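Local coordinates for FAD-binding PCMH-type domain-containing protein (Gibberella zeae, PDB 6YJO) that probably oxidises oligosaccharides as a flavoenzyme, using an FAD cofactor that is bound covalently to the chain at two points, at residues 69-74 against 114-119; 83-88 against 194-199; 221-226 against 484-489; 351-356 against 451-456. One frame throughout, in Å; residues are numbered along the deposited sequence.

Contact 1 of 4, residues 69-74 against 114-119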
# COMPACT_ATOMS: atom_id res chain seq x y z
N PRO A 69 1.04 -6.95 -22.03
CA PRO A 69 2.47 -7.26 -22.16
C PRO A 69 2.97 -7.61 -23.56
O PRO A 69 2.21 -8.08 -24.41
CB PRO A 69 2.63 -8.47 -21.23
CG PRO A 69 1.34 -8.48 -20.34
CD PRO A 69 0.61 -7.21 -20.66
N ALA A 70 4.26 -7.38 -23.79
CA ALA A 70 4.95 -8.00 -24.91
C ALA A 70 5.23 -9.47 -24.61
O ALA A 70 5.05 -10.33 -25.48
CB ALA A 70 6.25 -7.25 -25.21
N ALA A 71 5.64 -9.77 -23.38
CA ALA A 71 5.67 -11.13 -22.86
C ALA A 71 5.43 -11.09 -21.36
O ALA A 71 5.61 -10.06 -20.70
CB ALA A 71 7.00 -11.84 -23.17
N ILE A 72 4.99 -12.23 -20.83
CA ILE A 72 4.89 -12.47 -19.39
C ILE A 72 5.87 -13.58 -19.04
O ILE A 72 5.81 -14.67 -19.61
CB ILE A 72 3.46 -12.86 -18.97
CG1 ILE A 72 2.46 -11.75 -19.25
CG2 ILE A 72 3.45 -13.22 -17.49
CD1 ILE A 72 1.02 -12.23 -19.20
N ALA A 73 6.76 -13.30 -18.09
CA ALA A 73 7.57 -14.34 -17.47
C ALA A 73 6.90 -14.79 -16.18
O ALA A 73 6.19 -14.02 -15.52
CB ALA A 73 8.98 -13.83 -17.17
N LEU A 74 7.10 -16.06 -15.85
CA LEU A 74 6.56 -16.67 -14.63
C LEU A 74 7.70 -17.39 -13.92
O LEU A 74 7.76 -18.63 -13.90
CB LEU A 74 5.40 -17.61 -14.95
CG LEU A 74 4.71 -18.27 -13.76
CD1 LEU A 74 4.21 -17.23 -12.77
CD2 LEU A 74 3.56 -19.15 -14.22
N GLY A 114 3.34 -3.32 -24.02
CA GLY A 114 4.66 -3.51 -24.58
C GLY A 114 5.76 -3.68 -23.56
O GLY A 114 6.92 -3.41 -23.87
N HIS A 115 5.44 -4.12 -22.35
CA HIS A 115 6.42 -4.45 -21.33
C HIS A 115 6.63 -5.96 -21.27
O HIS A 115 5.71 -6.73 -21.54
CB HIS A 115 5.98 -3.97 -19.94
CG HIS A 115 6.22 -2.52 -19.69
ND1 HIS A 115 6.62 -2.04 -18.46
CD2 HIS A 115 6.10 -1.43 -20.49
CE1 HIS A 115 6.74 -0.72 -18.52
NE2 HIS A 115 6.43 -0.33 -19.74
N LEU A 116 7.85 -6.36 -20.92
CA LEU A 116 8.04 -7.68 -20.33
C LEU A 116 7.59 -7.60 -18.88
O LEU A 116 8.06 -6.75 -18.13
CB LEU A 116 9.50 -8.13 -20.42
CG LEU A 116 9.87 -9.35 -19.57
CD1 LEU A 116 9.16 -10.62 -20.05
CD2 LEU A 116 11.38 -9.57 -19.55
N VAL A 117 6.66 -8.46 -18.51
CA VAL A 117 6.07 -8.44 -17.17
C VAL A 117 6.46 -9.72 -16.45
O VAL A 117 6.06 -10.82 -16.85
CB VAL A 117 4.54 -8.27 -17.24
CG1 VAL A 117 3.93 -8.44 -15.86
CG2 VAL A 117 4.19 -6.90 -17.80
N ILE A 118 7.24 -9.57 -15.39
CA ILE A 118 7.81 -10.68 -14.63
C ILE A 118 6.88 -10.92 -13.44
O ILE A 118 6.89 -10.17 -12.47
CB ILE A 118 9.24 -10.37 -14.18
CG1 ILE A 118 10.14 -10.10 -15.40
CG2 ILE A 118 9.82 -11.51 -13.34
CD1 ILE A 118 11.54 -9.63 -15.07
N VAL A 119 6.07 -11.98 -13.54
CA VAL A 119 5.09 -12.31 -12.51
C VAL A 119 5.77 -13.19 -11.47
O VAL A 119 6.01 -14.38 -11.71
CB VAL A 119 3.86 -13.01 -13.12
CG1 VAL A 119 2.94 -13.52 -12.01
CG2 VAL A 119 3.11 -12.06 -14.05

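Contact 2 of 4, residues 83-88 against 194-199. With NAG (2-acetamido-2-deoxy-beta-D-glucopyranose), chain B.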
# COMPACT_ATOMS: atom_id res chain seq x y z
N ASP A 83 17.74 -13.73 -15.60
CA ASP A 83 17.72 -14.00 -17.04
C ASP A 83 16.58 -13.26 -17.72
O ASP A 83 16.74 -12.73 -18.83
CB ASP A 83 17.61 -15.50 -17.29
CG ASP A 83 18.90 -16.24 -16.99
OD1 ASP A 83 19.92 -15.57 -16.71
OD2 ASP A 83 18.90 -17.49 -17.04
N ALA A 84 15.41 -13.19 -17.08
CA ALA A 84 14.29 -12.47 -17.66
C ALA A 84 14.60 -10.98 -17.79
O ALA A 84 14.25 -10.35 -18.79
CB ALA A 84 13.02 -12.68 -16.82
N VAL A 85 15.27 -10.42 -16.78
CA VAL A 85 15.67 -9.02 -16.85
C VAL A 85 16.71 -8.81 -17.94
O VAL A 85 16.71 -7.77 -18.61
CB VAL A 85 16.17 -8.55 -15.47
CG1 VAL A 85 17.28 -7.50 -15.59
CG2 VAL A 85 15.00 -7.99 -14.65
N LYS A 86 17.61 -9.78 -18.14
CA LYS A 86 18.58 -9.67 -19.22
C LYS A 86 17.89 -9.79 -20.58
O LYS A 86 18.23 -9.05 -21.51
CB LYS A 86 19.66 -10.74 -19.08
CG LYS A 86 20.75 -10.40 -18.07
CD LYS A 86 21.81 -11.48 -18.02
CE LYS A 86 22.17 -11.85 -16.58
NZ LYS A 86 23.11 -13.01 -16.51
N CYS A 87 16.93 -10.71 -20.72
CA CYS A 87 16.17 -10.79 -21.96
C CYS A 87 15.36 -9.53 -22.21
O CYS A 87 14.96 -9.27 -23.35
CB CYS A 87 15.24 -12.01 -21.96
SG CYS A 87 16.04 -13.58 -22.40
N GLY A 88 15.10 -8.74 -21.16
CA GLY A 88 14.45 -7.45 -21.33
C GLY A 88 15.40 -6.41 -21.88
O GLY A 88 15.07 -5.69 -22.83
N THR A 194 17.01 -9.53 -1.63
CA THR A 194 17.65 -9.94 -2.87
C THR A 194 16.94 -9.25 -4.03
O THR A 194 15.73 -9.39 -4.19
CB THR A 194 17.58 -11.46 -3.00
OG1 THR A 194 18.08 -12.08 -1.80
CG2 THR A 194 18.40 -11.93 -4.19
N ILE A 195 17.69 -8.48 -4.81
CA ILE A 195 17.11 -7.64 -5.86
C ILE A 195 17.95 -7.77 -7.12
O ILE A 195 19.18 -7.88 -7.05
CB ILE A 195 17.01 -6.17 -5.40
CG1 ILE A 195 16.41 -5.30 -6.51
CG2 ILE A 195 18.38 -5.63 -4.99
CD1 ILE A 195 16.08 -3.90 -6.06
N VAL A 196 17.28 -7.75 -8.27
CA VAL A 196 17.93 -7.84 -9.57
C VAL A 196 17.94 -6.45 -10.20
O VAL A 196 16.87 -5.90 -10.51
CB VAL A 196 17.23 -8.86 -10.48
CG1 VAL A 196 17.93 -8.97 -11.83
CG2 VAL A 196 17.15 -10.22 -9.80
N LEU A 197 19.12 -5.89 -10.39
CA LEU A 197 19.24 -4.59 -11.02
C LEU A 197 19.05 -4.71 -12.53
O LEU A 197 19.06 -5.80 -13.11
CB LEU A 197 20.58 -3.95 -10.69
CG LEU A 197 20.99 -4.00 -9.21
CD1 LEU A 197 22.29 -3.24 -8.99
CD2 LEU A 197 19.87 -3.47 -8.33
N THR A 198 18.89 -3.55 -13.18
CA THR A 198 18.51 -3.53 -14.59
C THR A 198 19.48 -4.32 -15.47
O THR A 198 19.08 -4.81 -16.53
CB THR A 198 18.41 -2.09 -15.10
OG1 THR A 198 18.04 -2.09 -16.48
CG2 THR A 198 19.74 -1.37 -14.92
N ASN A 199 20.74 -4.45 -15.06
CA ASN A 199 21.72 -5.17 -15.85
C ASN A 199 21.74 -6.67 -15.55
O ASN A 199 22.63 -7.37 -16.04
CB ASN A 199 23.12 -4.58 -15.65
CG ASN A 199 23.53 -4.49 -14.19
OD1 ASN A 199 22.92 -5.11 -13.32
ND2 ASN A 199 24.58 -3.72 -13.93
C1 NAG B . 25.10 -3.51 -12.60
C2 NAG B . 26.60 -3.79 -12.57
C3 NAG B . 27.17 -3.52 -11.18
C4 NAG B . 26.76 -2.15 -10.67
C5 NAG B . 25.26 -1.95 -10.81
C6 NAG B . 24.81 -0.55 -10.46
C7 NAG B . 27.81 -5.48 -13.88
C8 NAG B . 27.96 -6.94 -14.18
N2 NAG B . 26.87 -5.16 -12.98
O3 NAG B . 28.59 -3.61 -11.24
O4 NAG B . 27.06 -2.06 -9.28
O5 NAG B . 24.85 -2.18 -12.16
O6 NAG B . 25.00 0.34 -11.55
O7 NAG B . 28.51 -4.63 -14.42

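Contact 3 of 4, residues 221-226 against 484-489. With FAD (flavin-adenine dinucleotide), chain C; NAG (2-acetamido-2-deoxy-beta-D-glucopyranose), chain B.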
# COMPACT_ATOMS: atom_id res chain seq x y z
N GLY A 221 10.78 1.39 -4.04
CA GLY A 221 11.62 0.36 -4.65
C GLY A 221 11.11 -0.18 -5.97
O GLY A 221 11.85 -0.88 -6.65
N SER A 222 9.86 0.13 -6.33
CA SER A 222 9.32 -0.33 -7.61
C SER A 222 10.11 0.21 -8.80
O SER A 222 10.03 -0.36 -9.90
CB SER A 222 7.85 0.08 -7.75
OG SER A 222 7.69 1.47 -7.52
N SER A 223 10.87 1.28 -8.61
CA SER A 223 11.55 1.97 -9.69
C SER A 223 13.02 1.59 -9.85
O SER A 223 13.69 2.13 -10.73
CB SER A 223 11.46 3.49 -9.46
OG SER A 223 10.46 4.07 -10.27
N PHE A 224 13.53 0.65 -9.04
CA PHE A 224 14.97 0.41 -8.97
C PHE A 224 15.40 -1.02 -9.24
O PHE A 224 16.60 -1.26 -9.38
CB PHE A 224 15.50 0.83 -7.59
CG PHE A 224 15.39 2.30 -7.34
CD1 PHE A 224 14.22 2.84 -6.83
CD2 PHE A 224 16.45 3.15 -7.63
CE1 PHE A 224 14.11 4.20 -6.60
CE2 PHE A 224 16.34 4.51 -7.41
CZ PHE A 224 15.18 5.03 -6.89
N GLY A 225 14.48 -1.97 -9.31
CA GLY A 225 14.88 -3.33 -9.60
C GLY A 225 13.75 -4.30 -9.34
O GLY A 225 12.66 -3.92 -8.90
N ILE A 226 14.03 -5.57 -9.63
CA ILE A 226 13.07 -6.65 -9.45
C ILE A 226 13.48 -7.39 -8.18
O ILE A 226 14.44 -8.17 -8.17
CB ILE A 226 13.03 -7.59 -10.66
CG1 ILE A 226 12.89 -6.80 -11.96
CG2 ILE A 226 11.87 -8.57 -10.52
CD1 ILE A 226 11.50 -6.22 -12.18
N LYS A 484 18.68 10.95 -8.30
CA LYS A 484 20.12 10.74 -8.42
C LYS A 484 20.44 9.25 -8.44
O LYS A 484 21.28 8.80 -9.22
CB LYS A 484 20.85 11.43 -7.27
CG LYS A 484 22.36 11.47 -7.44
CD LYS A 484 23.04 12.18 -6.28
CE LYS A 484 23.28 11.25 -5.10
NZ LYS A 484 24.24 10.16 -5.43
N LEU A 485 19.75 8.48 -7.59
CA LEU A 485 20.00 7.05 -7.51
C LEU A 485 19.43 6.30 -8.71
O LEU A 485 19.99 5.29 -9.14
CB LEU A 485 19.42 6.50 -6.21
CG LEU A 485 19.58 5.02 -5.91
CD1 LEU A 485 21.04 4.60 -5.97
CD2 LEU A 485 18.98 4.72 -4.55
N LYS A 486 18.30 6.77 -9.25
CA LYS A 486 17.74 6.16 -10.44
C LYS A 486 18.72 6.24 -11.61
O LYS A 486 18.85 5.29 -12.40
CB LYS A 486 16.41 6.83 -10.79
CG LYS A 486 15.76 6.36 -12.08
CD LYS A 486 14.99 5.06 -11.93
CE LYS A 486 14.40 4.63 -13.27
NZ LYS A 486 13.56 3.40 -13.18
N ALA A 487 19.43 7.36 -11.74
CA ALA A 487 20.40 7.51 -12.82
C ALA A 487 21.58 6.57 -12.63
O ALA A 487 22.12 6.04 -13.61
CB ALA A 487 20.87 8.96 -12.91
N GLU A 488 22.00 6.35 -11.38
CA GLU A 488 23.05 5.38 -11.10
C GLU A 488 22.67 4.00 -11.61
O GLU A 488 23.44 3.36 -12.34
CB GLU A 488 23.31 5.31 -9.59
CG GLU A 488 24.53 6.04 -9.09
CD GLU A 488 25.06 5.42 -7.80
OE1 GLU A 488 25.71 4.35 -7.88
OE2 GLU A 488 24.81 5.98 -6.71
N LEU A 489 21.48 3.53 -11.25
CA LEU A 489 21.12 2.12 -11.33
C LEU A 489 20.29 1.78 -12.56
O LEU A 489 20.52 0.73 -13.18
CB LEU A 489 20.37 1.71 -10.06
CG LEU A 489 21.14 2.00 -8.77
CD1 LEU A 489 20.32 1.65 -7.54
CD2 LEU A 489 22.48 1.26 -8.76
PA FAD C . 1.37 -5.10 -7.91
O1A FAD C . 0.53 -4.50 -8.98
O2A FAD C . 1.86 -6.52 -8.23
O5B FAD C . 2.59 -4.17 -7.56
C5B FAD C . 2.40 -2.76 -7.31
C4B FAD C . 3.70 -2.04 -7.55
O4B FAD C . 4.79 -2.81 -6.99
C3B FAD C . 4.06 -1.83 -9.02
O3B FAD C . 4.77 -0.61 -9.21
C2B FAD C . 4.93 -3.05 -9.32
O2B FAD C . 5.81 -2.82 -10.41
C1B FAD C . 5.70 -3.17 -8.01
N9A FAD C . 6.22 -4.51 -7.74
C8A FAD C . 5.51 -5.66 -7.54
N7A FAD C . 6.25 -6.72 -7.33
C5A FAD C . 7.55 -6.23 -7.41
C6A FAD C . 8.81 -6.85 -7.28
N6A FAD C . 8.98 -8.15 -7.04
N1A FAD C . 9.90 -6.07 -7.42
C2A FAD C . 9.74 -4.77 -7.66
N3A FAD C . 8.61 -4.07 -7.80
C4A FAD C . 7.54 -4.87 -7.66
N1 FAD C . -2.50 -0.56 1.19
C2 FAD C . -2.34 -0.21 2.50
O2 FAD C . -1.40 0.51 2.86
N3 FAD C . -3.23 -0.66 3.45
C4 FAD C . -4.33 -1.47 3.22
O4 FAD C . -5.06 -1.81 4.15
C4X FAD C . -4.50 -1.84 1.83
N5 FAD C . -5.51 -2.60 1.51
C5X FAD C . -5.66 -2.96 0.18
C6 FAD C . -6.74 -3.75 -0.18
C7 FAD C . -6.93 -4.16 -1.50
C7M FAD C . -8.11 -5.03 -1.84
C8 FAD C . -6.04 -3.71 -2.49
C8M FAD C . -6.21 -4.12 -3.93
C9 FAD C . -4.97 -2.90 -2.14
C9A FAD C . -4.77 -2.52 -0.81
N10 FAD C . -3.69 -1.71 -0.42
C10 FAD C . -3.53 -1.34 0.89
C1' FAD C . -2.75 -1.19 -1.42
C2' FAD C . -1.49 -2.03 -1.59
O2' FAD C . -0.60 -1.78 -0.51
C3' FAD C . -0.82 -1.64 -2.90
O3' FAD C . -1.77 -1.78 -3.95
C4' FAD C . 0.42 -2.47 -3.25
O4' FAD C . 1.45 -1.63 -3.77
C5' FAD C . 0.07 -3.54 -4.26
O5' FAD C . 1.14 -4.51 -4.30
P FAD C . 1.00 -5.82 -5.16
O1P FAD C . 2.37 -6.48 -5.30
O2P FAD C . -0.10 -6.66 -4.61
O3P FAD C . 0.55 -5.18 -6.56
C1 NAG B . 25.10 -3.51 -12.60
C2 NAG B . 26.60 -3.79 -12.57
C3 NAG B . 27.17 -3.52 -11.18
C4 NAG B . 26.76 -2.15 -10.67
C5 NAG B . 25.26 -1.95 -10.81
C6 NAG B . 24.81 -0.55 -10.46
C7 NAG B . 27.81 -5.48 -13.88
C8 NAG B . 27.96 -6.94 -14.18
N2 NAG B . 26.87 -5.16 -12.98
O3 NAG B . 28.59 -3.61 -11.24
O4 NAG B . 27.06 -2.06 -9.28
O5 NAG B . 24.85 -2.18 -12.16
O6 NAG B . 25.00 0.34 -11.55
O7 NAG B . 28.51 -4.63 -14.42
O HOH W 1 18.66 -1.23 -11.78

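Contact 4 of 4, residues 351-356 against 451-456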
# COMPACT_ATOMS: atom_id res chain seq x y z
N MET A 351 -2.09 12.56 2.65
CA MET A 351 -1.23 12.36 3.82
C MET A 351 -1.11 13.72 4.51
O MET A 351 -0.09 14.41 4.38
CB MET A 351 0.14 11.78 3.42
CG MET A 351 0.07 10.39 2.81
SD MET A 351 0.95 9.15 3.78
CE MET A 351 0.04 9.21 5.32
N THR A 352 -2.15 14.10 5.23
CA THR A 352 -2.27 15.44 5.80
C THR A 352 -1.70 15.50 7.21
O THR A 352 -1.54 14.49 7.90
CB THR A 352 -3.73 15.91 5.84
OG1 THR A 352 -4.47 15.10 6.76
CG2 THR A 352 -4.36 15.83 4.47
N LYS A 353 -1.40 16.73 7.64
CA LYS A 353 -1.30 17.07 9.04
C LYS A 353 -2.69 17.39 9.59
O LYS A 353 -3.69 17.38 8.86
CB LYS A 353 -0.36 18.26 9.23
CG LYS A 353 1.06 17.99 8.78
CD LYS A 353 1.89 19.26 8.73
CE LYS A 353 3.36 18.97 8.47
NZ LYS A 353 4.06 18.43 9.68
N ALA A 354 -2.76 17.65 10.89
CA ALA A 354 -3.97 18.13 11.53
C ALA A 354 -4.62 19.24 10.73
O ALA A 354 -4.03 20.30 10.51
CB ALA A 354 -3.63 18.62 12.94
N LEU A 355 -5.85 19.00 10.27
CA LEU A 355 -6.62 20.04 9.59
C LEU A 355 -7.06 21.13 10.56
O LEU A 355 -7.31 20.87 11.74
CB LEU A 355 -7.85 19.43 8.91
CG LEU A 355 -7.68 18.82 7.51
CD1 LEU A 355 -6.81 17.57 7.54
CD2 LEU A 355 -9.06 18.52 6.92
N THR A 356 -7.16 22.35 10.04
CA THR A 356 -7.70 23.47 10.80
C THR A 356 -9.22 23.39 10.85
O THR A 356 -9.85 22.67 10.07
CB THR A 356 -7.28 24.80 10.17
OG1 THR A 356 -7.92 24.94 8.89
CG2 THR A 356 -5.77 24.85 9.98
N ASP A 451 1.23 24.54 0.47
CA ASP A 451 1.42 23.61 -0.64
C ASP A 451 2.34 22.45 -0.29
O ASP A 451 2.24 21.37 -0.90
CB ASP A 451 1.97 24.36 -1.85
CG ASP A 451 2.04 23.48 -3.08
OD1 ASP A 451 1.00 23.29 -3.74
OD2 ASP A 451 3.14 22.97 -3.38
N GLY A 452 3.24 22.63 0.68
CA GLY A 452 4.18 21.59 1.03
C GLY A 452 3.94 20.98 2.40
O GLY A 452 4.87 20.41 2.99
N ASP A 453 2.72 21.09 2.92
CA ASP A 453 2.36 20.52 4.21
C ASP A 453 1.59 19.21 4.08
O ASP A 453 1.29 18.58 5.11
CB ASP A 453 1.52 21.52 5.01
CG ASP A 453 2.37 22.42 5.89
OD1 ASP A 453 3.58 22.17 6.02
OD2 ASP A 453 1.81 23.38 6.47
N TRP A 454 1.28 18.77 2.87
CA TRP A 454 0.49 17.57 2.65
C TRP A 454 1.08 16.80 1.48
O TRP A 454 1.65 17.38 0.55
CB TRP A 454 -0.99 17.89 2.38
CG TRP A 454 -1.19 18.76 1.17
CD1 TRP A 454 -1.13 20.12 1.12
CD2 TRP A 454 -1.49 18.32 -0.16
NE1 TRP A 454 -1.38 20.56 -0.16
CE2 TRP A 454 -1.60 19.48 -0.97
CE3 TRP A 454 -1.68 17.07 -0.76
CZ2 TRP A 454 -1.89 19.41 -2.33
CZ3 TRP A 454 -1.97 17.01 -2.11
CH2 TRP A 454 -2.07 18.18 -2.88
N GLY A 455 0.92 15.48 1.53
CA GLY A 455 1.38 14.62 0.46
C GLY A 455 0.34 13.58 0.10
O GLY A 455 -0.84 13.74 0.42
N MET A 456 0.78 12.52 -0.57
CA MET A 456 -0.10 11.43 -0.97
C MET A 456 0.64 10.12 -0.77
O MET A 456 1.85 10.09 -0.55
CB MET A 456 -0.56 11.60 -2.43
CG MET A 456 -1.37 12.88 -2.65
SD MET A 456 -1.90 13.12 -4.36
CE MET A 456 -3.34 12.06 -4.43

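Contact 1 of 4, residues 69-74 against 114-119
Ile72 and Val119 meet methyl to methyl, CG2 of Ile72 lying 3.6 Å from CG2 of Val119. The other branch of the valine, CG1, stands anti to its backbone N (chi1 172°) and turns to Leu74 CD1 at 4.0 Å, which puts the two methyls of Val119 against two different residues of 69-74. On the same face Val117 CG2 rests against Pro69, 4.1 Å from its CB. The reverse face carries Ala71, Ala73, Leu116 and Ile118, where Leu116 CD1 reaches back across to Ala71 CB at 4.0 Å.

Four backbone bonds set this register: Ala70 N to His115 O (2.8 Å), Val117 N to Ala71 O (2.9 Å), Ala73 N to Val117 O and Val119 N to Ala73 O. The two bonds donated by the valines are the straighter ones, at about 165°. Two CA-H...O contacts, from Leu116 to Ala71 O and from Ile72 to Val117 O, add to the ladder.

Further out, Trp54 of helix 52-57 packs on Pro69 and Ile72, while helix 32-41 lies against Ala70 and Ala71. The ring of His115 is fixed from both nitrogens, ND1 by Ser96 OG and NE2 by Glu112. Leu116 and Ile118 also bond through their backbones to Ser96 of strand 95-98. The axes of 71-73 and 116-119 run 23° apart. Helix 78-90 crosses from 71-73 to 95-98 and strand 116-119 inserts between them, a parallel beta-alpha-beta crossover with one strand between, in the FAD-binding domain.

Contact 2 of 4, residues 83-88 against 194-199
Val85 and Lys86 of the helix lie alongside strand 190-196 and the turn that follows, with the CA of Val85 6.6 Å from the CA of Thr198 and no hydrogen bond between the two segments. The valine carries most of the contact. Its CG1 methyl reaches the turn and touches two successive carbonyl oxygens, Thr198 O at 3.4 Å and Leu197 O at 3.5 Å. Its CB lies 4.1 Å from Val196 CG1, and the two valines pass one another in opposite directions. Val196 places that methyl anti to its backbone N (chi1 -179°), beside its carbonyl carbon. Lys86 adds a looser touch through the aliphatic part of its chain, CG being 4.1 Å from Asn199 O.

The turn links antiparallel strands 190-196 and 202-206, so helix 78-90 packs on a beta hairpin of the FAD-binding domain, one that carries an N-linked glycan. Asn199 ND2 is joined to NAG C1 by a covalent bond of 1.4 Å. The amide oxygen OD1 accepts from Thr201 N, which helps fix the rotation of the glycosylated amide. Leu197 CD1 touches the sugar, 3.7 Å from NAG C5.

With methyl groups facing carbonyl oxygens and another methyl, this contact offers dispersion and shape but no directional bond. The covalent links, Asn199 to the sugar and Cys87 to Cys38, lie outside the interface of helix and turn.

Contact 3 of 4, residues 221-226 against 484-489
The Phe224 ring turns an edge to the helix: its CE2 lies 3.5 Å from Lys486 N, which sits near the ring plane, and the carbonyl carbon of Leu485 lies in that plane too. Two leucines approach the ring obliquely, Leu485 with its CG 3.6 Å from Phe224 CE2 and Leu489 with its CD1 4.2 Å from Phe224 CD2. Ala216 of helix 211-220 also touches the Phe224 side chain, so residues of two helices pack on it.

Beside the ring, Lys486 makes the polar link. Its CG leaves anti to the backbone N and the chain then bends at chi2 (81°), carrying NZ to Ser223 O at 2.8 Å. NZ approaches along one of the lone pairs of that oxygen, within the plane of the carbonyl. The ammonium group also forms salt bridges with Asp490 and Asp493, an arrangement that would be expected to favour its charged form in this buried place.

Here the berberine-like C-terminal part folds back onto the FAD-binding part, as is usual in berberine bridge enzyme-like oxidoreductases. Residues after the helix take part as well, since Ser223 OG bonds to Ile501 N.

A water joins the two backbones at a further point, donating to Phe224 O and, weakly, to Leu489 O. On the far side of 221-226 the cofactor comes close: Gly225 O lies 3.3 Å from C2A of the adenine, and Ser222 CB is 3.5 Å from O3B of the adenosine ribose. At the end of the helix, Leu489 CD2 lies 3.4 Å from C6 of the N-acetylglucosamine.

Contact 4 of 4, residues 351-356 against 451-456
Met351 sets CG anti to its own carbonyl carbon (chi1 -64°), which brings Met351 CG 3.6 Å from Met456 C; bends at the next two torsions then lead SD and CE away from the loop. Lys353 uses a similar first torsion (-62°) to lay its chain across Asp453, with CG and CD both 3.7 Å from Asp453 O. The contact is made by methylenes and not by charge, because Lys353 NZ and Asp453 OD1 remain 5.3 Å apart. A long, weak ion pair links Lys353 NZ to Asp414.

At Met351 the backbones close a single antiparallel bridge of the hydrogen-bonded kind with Gly455. Met351 N donates to Gly455 O at 2.8 Å, and Gly455 N returns a bond to Met351 O at 3.2 Å. In both, the donor stands well above the plane of the accepting carbonyl, by about 50°, so neither bond follows a lone pair. Trp454 CB lies 4.1 Å from Met351 O, while its indole turns to Arg473 in a cation-pi contact.

Neighbours on the other side take up the alternate residue: the Thr352 backbone bonds to Leu416 and Leu417, and its OG1 to Trp419 NE1. Strand 346-352 is one of the two outermost strands of the seven-stranded antiparallel sheet, next to 417-423, and the loop 451-456 lies along its other edge. That loop comes after helix 431-446, whose Val445 and Thr446 touch Thr352 and Trp454, and it leads straight into the FAD-binding Tyr457.

Contacts 1 and 3 are buried, whereas contacts 2 and 4 are only partly so. Contacts 1 and 2 touch: Ile118 CD1 of the parallel sheet packs on Ala84 and Val85 of the helix that contact 2 sets against the turn. Contact 2 meets contact 3 through Val85 on Ile226, a probable backbone hydrogen bond from Val196 N to Ile226 O, and the same glycan. Their chemistry differs accordingly: regular backbone bonds in contact 1, methyl contacts without a hydrogen bond in contact 2, and a lysine bond beside an aromatic edge in contact 3. Contact 4 stands apart, its centre about 37 Å from that of contact 1, and joins a loop to the edge of another sheet with one bridge.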